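Local atomic coordinates of nicotinamide riboside transporter PnuC (Neisseria mucosa ATCC 25996, PDB entry 4QTN), a protein that probably carries nicotinamide riboside, a vitamin B3 precursor of NAD, across the bacterial inner membrane as a homotrimer of helical subunits. Residues W6-E19 / V55-F67. Sequence-based numbering, arbitrary orientation.
Sequences WWKRELFGGWTHFE and VFVGKGKISNYLF. With BOG (octyl beta-D-glucopyranoside), chain J; NNR (Nicotinamide riboside), chain I.
Trp-15 turns the edge of its six-membered ring toward the face of Phe-56, an edge-to-face pair with planes at 67°. Its CZ3 also meets Val-55 CG1 at 3.6 Å and the CG methylene of Lys-59. The Trp-15 indole is fixed within its own segment, because NE1 donates to Leu-11 O. The octyl chain of a bound octyl glucoside lies over one ring face. Leu-11 CD2 comes to the edge of the Phe-67 ring, and Trp-7 CH2 touches Leu-66 CD2. Trp-6 meets Ile-62 CG2 edge-on.

Two short turns meet here. One joins helix 4-12 to the transmembrane helix 17-34. The other joins helices 41-59 and 64-80, probably on the cytoplasmic side, where a Schellman motif with Gly-60 as C-prime residue ends helix 41-59. Val-57 of helix 41-59 and Asn-64 of the turn into helix 64-80 line the nicotinamide riboside pocket and do not touch residues 6-19.

Glu-10 bends at chi2 (80°) and brings OE2 to Ser-63 N at 2.8 Å; the donor lies above the carboxylate plane. Lys-61 extends toward the turn after helix 4-12, its chain bending only at the last torsion. Its NZ bonds to Glu-10 O at 2.6 Å, to Gly-13 O on a lone pair, and to Thr-118 OG1. Lys-59 NZ reaches Gly-14 O in the carbonyl plane and forms a salt bridge to Glu-19 OE2 at 3.1 Å. Thr-16 N reaches that oxygen from the opposite face, as part of the capping box that starts helix 17-34. Glu-19 OE1 is held by Tyr-223 OH of helix 208-234.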
loop_
_atom_site.group_PDB
_atom_site.type_symbol
_atom_site.label_atom_id
_atom_site.label_comp_id
_atom_site.label_asym_id
_atom_site.label_seq_id
_atom_site.Cartn_x
_atom_site.Cartn_y
_atom_site.Cartn_z
ATOM N N TRP C 6 0.502 -14.512 35.046
ATOM C CA TRP C 6 -0.434 -13.950 34.095
ATOM C C TRP C 6 0.272 -13.073 33.096
ATOM O O TRP C 6 0.047 -13.188 31.894
ATOM C CB TRP C 6 -1.529 -13.144 34.787
ATOM C CG TRP C 6 -2.577 -12.684 33.815
ATOM C CD1 TRP C 6 -3.604 -13.430 33.308
ATOM C CD2 TRP C 6 -2.664 -11.398 33.175
ATOM N NE1 TRP C 6 -4.344 -12.683 32.419
ATOM C CE2 TRP C 6 -3.790 -11.433 32.319
ATOM C CE3 TRP C 6 -1.915 -10.215 33.259
ATOM C CZ2 TRP C 6 -4.180 -10.336 31.549
ATOM C CZ3 TRP C 6 -2.306 -9.121 32.487
ATOM C CH2 TRP C 6 -3.435 -9.192 31.652
ATOM N N TRP C 7 1.115 -12.179 33.591
ATOM C CA TRP C 7 1.805 -11.259 32.718
ATOM C C TRP C 7 2.646 -12.020 31.724
ATOM O O TRP C 7 2.846 -11.571 30.611
ATOM C CB TRP C 7 2.663 -10.291 33.517
ATOM C CG TRP C 7 1.960 -9.008 33.829
ATOM C CD1 TRP C 7 1.732 -8.470 35.070
ATOM C CD2 TRP C 7 1.376 -8.099 32.886
ATOM N NE1 TRP C 7 1.055 -7.279 34.954
ATOM C CE2 TRP C 7 0.822 -7.026 33.626
ATOM C CE3 TRP C 7 1.281 -8.079 31.485
ATOM C CZ2 TRP C 7 0.169 -5.952 33.012
ATOM C CZ3 TRP C 7 0.630 -7.006 30.876
ATOM C CH2 TRP C 7 0.082 -5.960 31.642
ATOM N N LYS C 8 3.098 -13.206 32.124
ATOM C CA LYS C 8 3.928 -14.047 31.263
ATOM C C LYS C 8 3.105 -14.566 30.085
ATOM O O LYS C 8 3.576 -14.593 28.961
ATOM C CB LYS C 8 4.549 -15.214 32.065
ATOM C CG LYS C 8 5.782 -15.862 31.423
ATOM C CD LYS C 8 5.405 -17.016 30.479
ATOM C CE LYS C 8 6.579 -17.437 29.583
ATOM N NZ LYS C 8 6.178 -18.265 28.397
ATOM N N ARG C 9 1.856 -14.932 30.358
ATOM C CA ARG C 9 0.918 -15.402 29.326
ATOM C C ARG C 9 0.563 -14.321 28.303
ATOM O O ARG C 9 0.710 -14.515 27.077
ATOM C CB ARG C 9 -0.364 -15.888 29.981
ATOM C CG ARG C 9 -0.354 -17.341 30.353
ATOM C CD ARG C 9 -1.717 -17.751 30.825
ATOM N NE ARG C 9 -1.892 -19.172 30.683
ATOM C CZ ARG C 9 -2.776 -19.745 29.872
ATOM N NH1 ARG C 9 -3.611 -19.009 29.134
ATOM N NH2 ARG C 9 -2.844 -21.064 29.820
ATOM N N GLU C 10 0.050 -13.203 28.805
ATOM C CA GLU C 10 -0.342 -12.108 27.963
ATOM C C GLU C 10 0.769 -11.672 27.004
ATOM O O GLU C 10 0.516 -11.464 25.825
ATOM C CB GLU C 10 -0.787 -10.942 28.793
ATOM C CG GLU C 10 -1.538 -9.926 27.991
ATOM C CD GLU C 10 -2.987 -10.310 27.767
ATOM O OE1 GLU C 10 -3.438 -11.333 28.333
ATOM O OE2 GLU C 10 -3.683 -9.573 27.040
ATOM N N LEU C 11 1.996 -11.555 27.512
ATOM C CA LEU C 11 3.102 -10.983 26.736
ATOM C C LEU C 11 3.731 -11.961 25.770
ATOM O O LEU C 11 4.249 -11.562 24.733
ATOM C CB LEU C 11 4.196 -10.442 27.657
ATOM C CG LEU C 11 3.990 -9.183 28.499
ATOM C CD1 LEU C 11 5.355 -8.732 28.973
ATOM C CD2 LEU C 11 3.298 -8.066 27.721
ATOM N N PHE C 12 3.747 -13.230 26.129
ATOM C CA PHE C 12 4.542 -14.193 25.384
ATOM C C PHE C 12 3.710 -15.350 24.837
ATOM O O PHE C 12 4.213 -16.174 24.068
ATOM C CB PHE C 12 5.721 -14.703 26.238
ATOM C CG PHE C 12 6.687 -13.609 26.666
ATOM C CD1 PHE C 12 7.682 -13.158 25.800
ATOM C CD2 PHE C 12 6.586 -13.022 27.927
ATOM C CE1 PHE C 12 8.553 -12.148 26.184
ATOM C CE2 PHE C 12 7.445 -12.004 28.307
ATOM C CZ PHE C 12 8.431 -11.572 27.437
ATOM N N GLY C 13 2.423 -15.369 25.189
ATOM C CA GLY C 13 1.564 -16.517 24.920
ATOM C C GLY C 13 0.895 -16.469 23.570
ATOM O O GLY C 13 0.262 -15.479 23.212
ATOM N N GLY C 14 1.042 -17.548 22.814
ATOM C CA GLY C 14 0.174 -17.809 21.674
ATOM C C GLY C 14 0.359 -16.874 20.500
ATOM O O GLY C 14 -0.599 -16.583 19.791
ATOM N N TRP C 15 1.594 -16.400 20.287
ATOM C CA TRP C 15 1.971 -15.768 19.004
ATOM C C TRP C 15 2.353 -16.817 17.997
ATOM O O TRP C 15 3.089 -17.767 18.327
ATOM C CB TRP C 15 3.152 -14.807 19.157
ATOM C CG TRP C 15 2.979 -13.764 20.167
ATOM C CD1 TRP C 15 3.386 -13.813 21.461
ATOM C CD2 TRP C 15 2.395 -12.480 19.977
ATOM N NE1 TRP C 15 3.078 -12.642 22.101
ATOM C CE2 TRP C 15 2.469 -11.803 21.213
ATOM C CE3 TRP C 15 1.798 -11.842 18.895
ATOM C CZ2 TRP C 15 1.968 -10.517 21.395
ATOM C CZ3 TRP C 15 1.301 -10.565 19.072
ATOM C CH2 TRP C 15 1.392 -9.913 20.321
ATOM N N THR C 16 1.867 -16.646 16.765
ATOM C CA THR C 16 2.450 -17.316 15.608
ATOM C C THR C 16 3.863 -16.798 15.360
ATOM O O THR C 16 4.244 -15.705 15.850
ATOM C CB THR C 16 1.642 -17.084 14.330
ATOM O OG1 THR C 16 1.695 -15.701 13.978
ATOM C CG2 THR C 16 0.226 -17.490 14.520
ATOM N N HIS C 17 4.634 -17.584 14.597
ATOM C CA HIS C 17 5.982 -17.200 14.169
ATOM C C HIS C 17 5.931 -15.883 13.399
ATOM O O HIS C 17 6.678 -14.933 13.700
ATOM C CB HIS C 17 6.583 -18.298 13.294
ATOM C CG HIS C 17 7.958 -17.993 12.804
ATOM N ND1 HIS C 17 8.203 -17.074 11.809
ATOM C CD2 HIS C 17 9.166 -18.485 13.169
ATOM C CE1 HIS C 17 9.504 -17.008 11.582
ATOM N NE2 HIS C 17 10.111 -17.853 12.396
ATOM N N PHE C 18 5.015 -15.823 12.432
ATOM C CA PHE C 18 4.835 -14.658 11.602
ATOM C C PHE C 18 4.500 -13.388 12.434
ATOM O O PHE C 18 5.169 -12.358 12.302
ATOM C CB PHE C 18 3.776 -14.955 10.578
ATOM C CG PHE C 18 3.441 -13.806 9.694
ATOM C CD1 PHE C 18 4.207 -13.523 8.588
ATOM C CD2 PHE C 18 2.320 -13.056 9.925
ATOM C CE1 PHE C 18 3.874 -12.490 7.737
ATOM C CE2 PHE C 18 1.976 -12.009 9.083
ATOM C CZ PHE C 18 2.761 -11.724 7.990
ATOM N N GLU C 19 3.515 -13.482 13.327
ATOM C CA GLU C 19 3.215 -12.354 14.211
ATOM C C GLU C 19 4.467 -11.925 14.974
ATOM O O GLU C 19 4.724 -10.736 15.154
ATOM C CB GLU C 19 2.119 -12.706 15.199
ATOM C CG GLU C 19 0.746 -12.889 14.597
ATOM C CD GLU C 19 -0.096 -13.889 15.381
ATOM O OE1 GLU C 19 -1.265 -14.128 15.001
ATOM O OE2 GLU C 19 0.412 -14.448 16.376
ATOM N N VAL C 55 -0.869 -3.967 17.838
ATOM C CA VAL C 55 -0.592 -5.369 17.531
ATOM C C VAL C 55 -1.391 -6.275 18.485
ATOM O O VAL C 55 -1.973 -7.271 18.064
ATOM C CB VAL C 55 0.935 -5.673 17.529
ATOM C CG1 VAL C 55 1.224 -7.146 17.798
ATOM C CG2 VAL C 55 1.550 -5.231 16.209
ATOM N N PHE C 56 -1.494 -5.854 19.746
ATOM C CA PHE C 56 -2.288 -6.576 20.757
ATOM C C PHE C 56 -3.811 -6.529 20.506
ATOM O O PHE C 56 -4.508 -7.529 20.740
ATOM C CB PHE C 56 -1.969 -6.063 22.162
ATOM C CG PHE C 56 -0.697 -6.601 22.724
ATOM C CD1 PHE C 56 0.483 -6.504 22.018
ATOM C CD2 PHE C 56 -0.677 -7.204 23.966
ATOM C CE1 PHE C 56 1.670 -7.001 22.542
ATOM C CE2 PHE C 56 0.501 -7.706 24.495
ATOM C CZ PHE C 56 1.678 -7.602 23.780
ATOM N N VAL C 57 -4.329 -5.374 20.052
ATOM C CA VAL C 57 -5.736 -5.292 19.593
ATOM C C VAL C 57 -5.990 -6.284 18.437
ATOM O O VAL C 57 -6.969 -7.038 18.450
ATOM C CB VAL C 57 -6.143 -3.851 19.173
ATOM C CG1 VAL C 57 -7.447 -3.861 18.393
ATOM C CG2 VAL C 57 -6.278 -2.968 20.387
ATOM N N GLY C 58 -5.076 -6.310 17.474
ATOM C CA GLY C 58 -5.190 -7.217 16.342
ATOM C C GLY C 58 -5.273 -8.645 16.804
ATOM O O GLY C 58 -6.031 -9.439 16.254
ATOM N N LYS C 59 -4.490 -8.965 17.835
ATOM C CA LYS C 59 -4.503 -10.291 18.464
ATOM C C LYS C 59 -5.756 -10.508 19.324
ATOM O O LYS C 59 -6.172 -11.649 19.572
ATOM C CB LYS C 59 -3.248 -10.473 19.318
ATOM C CG LYS C 59 -2.138 -11.242 18.638
ATOM C CD LYS C 59 -2.574 -12.655 18.370
ATOM C CE LYS C 59 -1.538 -13.649 18.832
ATOM N NZ LYS C 59 -1.887 -14.999 18.305
ATOM N N GLY C 60 -6.346 -9.407 19.772
ATOM C CA GLY C 60 -7.503 -9.459 20.637
ATOM C C GLY C 60 -7.110 -9.667 22.080
ATOM O O GLY C 60 -7.921 -10.115 22.871
ATOM N N LYS C 61 -5.849 -9.355 22.411
ATOM C CA LYS C 61 -5.338 -9.448 23.798
ATOM C C LYS C 61 -5.765 -8.256 24.652
ATOM O O LYS C 61 -5.749 -7.107 24.191
ATOM C CB LYS C 61 -3.822 -9.542 23.799
ATOM C CG LYS C 61 -3.290 -10.806 23.178
ATOM C CD LYS C 61 -1.847 -11.046 23.572
ATOM C CE LYS C 61 -1.435 -12.464 23.231
ATOM N NZ LYS C 61 -0.851 -13.167 24.410
ATOM N N ILE C 62 -6.094 -8.526 25.914
ATOM C CA ILE C 62 -6.691 -7.510 26.801
ATOM C C ILE C 62 -5.692 -6.484 27.314
ATOM O O ILE C 62 -6.068 -5.352 27.660
ATOM C CB ILE C 62 -7.391 -8.148 28.006
ATOM C CG1 ILE C 62 -8.074 -7.068 28.839
ATOM C CG2 ILE C 62 -6.395 -8.953 28.844
ATOM C CD1 ILE C 62 -9.487 -7.407 29.212
ATOM N N SER C 63 -4.424 -6.890 27.378
ATOM C CA SER C 63 -3.353 -6.037 27.893
ATOM C C SER C 63 -2.930 -5.000 26.900
ATOM O O SER C 63 -1.931 -4.344 27.102
ATOM C CB SER C 63 -2.133 -6.867 28.252
ATOM O OG SER C 63 -1.496 -7.335 27.072
ATOM N N ASN C 64 -3.657 -4.890 25.796
ATOM C CA ASN C 64 -3.457 -3.786 24.879
ATOM C C ASN C 64 -3.714 -2.467 25.586
ATOM O O ASN C 64 -3.024 -1.488 25.339
ATOM C CB ASN C 64 -4.355 -3.919 23.632
ATOM C CG ASN C 64 -5.670 -3.165 23.770
ATOM O OD1 ASN C 64 -5.749 -1.956 23.492
ATOM N ND2 ASN C 64 -6.716 -3.877 24.188
ATOM N N TYR C 65 -4.667 -2.471 26.516
ATOM C CA TYR C 65 -5.188 -1.227 27.088
ATOM C C TYR C 65 -4.191 -0.469 27.957
ATOM O O TYR C 65 -4.161 0.769 27.938
ATOM C CB TYR C 65 -6.480 -1.474 27.850
ATOM C CG TYR C 65 -7.660 -1.740 26.952
ATOM C CD1 TYR C 65 -8.134 -0.761 26.087
ATOM C CD2 TYR C 65 -8.303 -2.971 26.969
ATOM C CE1 TYR C 65 -9.214 -1.002 25.266
ATOM C CE2 TYR C 65 -9.387 -3.220 26.156
ATOM C CZ TYR C 65 -9.841 -2.236 25.307
ATOM O OH TYR C 65 -10.921 -2.489 24.483
ATOM N N LEU C 66 -3.382 -1.201 28.717
ATOM C CA LEU C 66 -2.333 -0.578 29.495
ATOM C C LEU C 66 -1.336 0.156 28.593
ATOM O O LEU C 66 -1.031 1.334 28.816
ATOM C CB LEU C 66 -1.615 -1.602 30.356
ATOM C CG LEU C 66 -0.345 -1.065 31.019
ATOM C CD1 LEU C 66 -0.626 0.209 31.815
ATOM C CD2 LEU C 66 0.298 -2.132 31.894
ATOM N N PHE C 67 -0.833 -0.544 27.576
ATOM C CA PHE C 67 0.020 0.071 26.553
ATOM C C PHE C 67 -0.639 1.287 25.927
ATOM O O PHE C 67 -0.025 2.344 25.826
ATOM C CB PHE C 67 0.387 -0.938 25.461
ATOM C CG PHE C 67 1.302 -2.024 25.929
ATOM C CD1 PHE C 67 2.654 -1.775 26.136
ATOM C CD2 PHE C 67 0.812 -3.300 26.178
ATOM C CE1 PHE C 67 3.499 -2.779 26.580
ATOM C CE2 PHE C 67 1.651 -4.311 26.625
ATOM C CZ PHE C 67 2.996 -4.050 26.827
HETATM C C1 BOG J . 6.703 -17.686 21.335
HETATM O O1 BOG J . 7.015 -16.515 20.665
HETATM C C2 BOG J . 5.230 -18.013 21.129
HETATM O O2 BOG J . 4.362 -16.956 21.687
HETATM C C3 BOG J . 4.879 -19.299 21.787
HETATM O O3 BOG J . 3.453 -19.546 21.572
HETATM C C4 BOG J . 5.684 -20.449 21.271
HETATM O O4 BOG J . 5.457 -21.605 22.100
HETATM C C5 BOG J . 7.203 -20.178 21.169
HETATM O O5 BOG J . 7.596 -18.774 20.815
HETATM C C6 BOG J . 7.743 -21.081 20.118
HETATM O O6 BOG J . 9.122 -21.351 20.353
HETATM C "C1'" BOG J . 7.138 -15.340 21.509
HETATM C "C2'" BOG J . 6.930 -14.080 20.608
HETATM C "C3'" BOG J . 7.149 -12.821 21.411
HETATM C "C4'" BOG J . 7.107 -11.607 20.432
HETATM C "C5'" BOG J . 7.261 -10.268 21.215
HETATM C "C6'" BOG J . 6.064 -10.082 22.183
HETATM C "C7'" BOG J . 6.563 -9.653 23.585
HETATM C "C8'" BOG J . 6.470 -8.097 23.761
HETATM O O2R NNR I . -6.628 1.256 21.407
HETATM C C2R NNR I . -5.981 2.007 20.239
HETATM C C3R NNR I . -5.437 3.356 20.722
HETATM O O3R NNR I . -6.169 3.782 21.783
HETATM C C4R NNR I . -5.647 4.307 19.563
HETATM C C5R NNR I . -4.366 4.422 18.636
HETATM O O5R NNR I . -4.762 5.040 17.365
HETATM O O4R NNR I . -6.656 3.822 18.895
HETATM C C1R NNR I . -6.840 2.278 19.302
HETATM N N1 NNR I . -6.649 1.422 18.115
HETATM C C2 NNR I . -6.040 1.921 16.954
HETATM C C6 NNR I . -7.067 0.112 18.143
HETATM C C5 NNR I . -6.870 -0.712 17.008
HETATM C C4 NNR I . -6.286 -0.208 15.866
HETATM C C3 NNR I . -5.857 1.084 15.830
HETATM C C7 NNR I . -5.179 1.590 14.569
HETATM O O7 NNR I . -5.168 2.756 14.307
HETATM N N7 NNR I . -4.531 0.654 13.690
#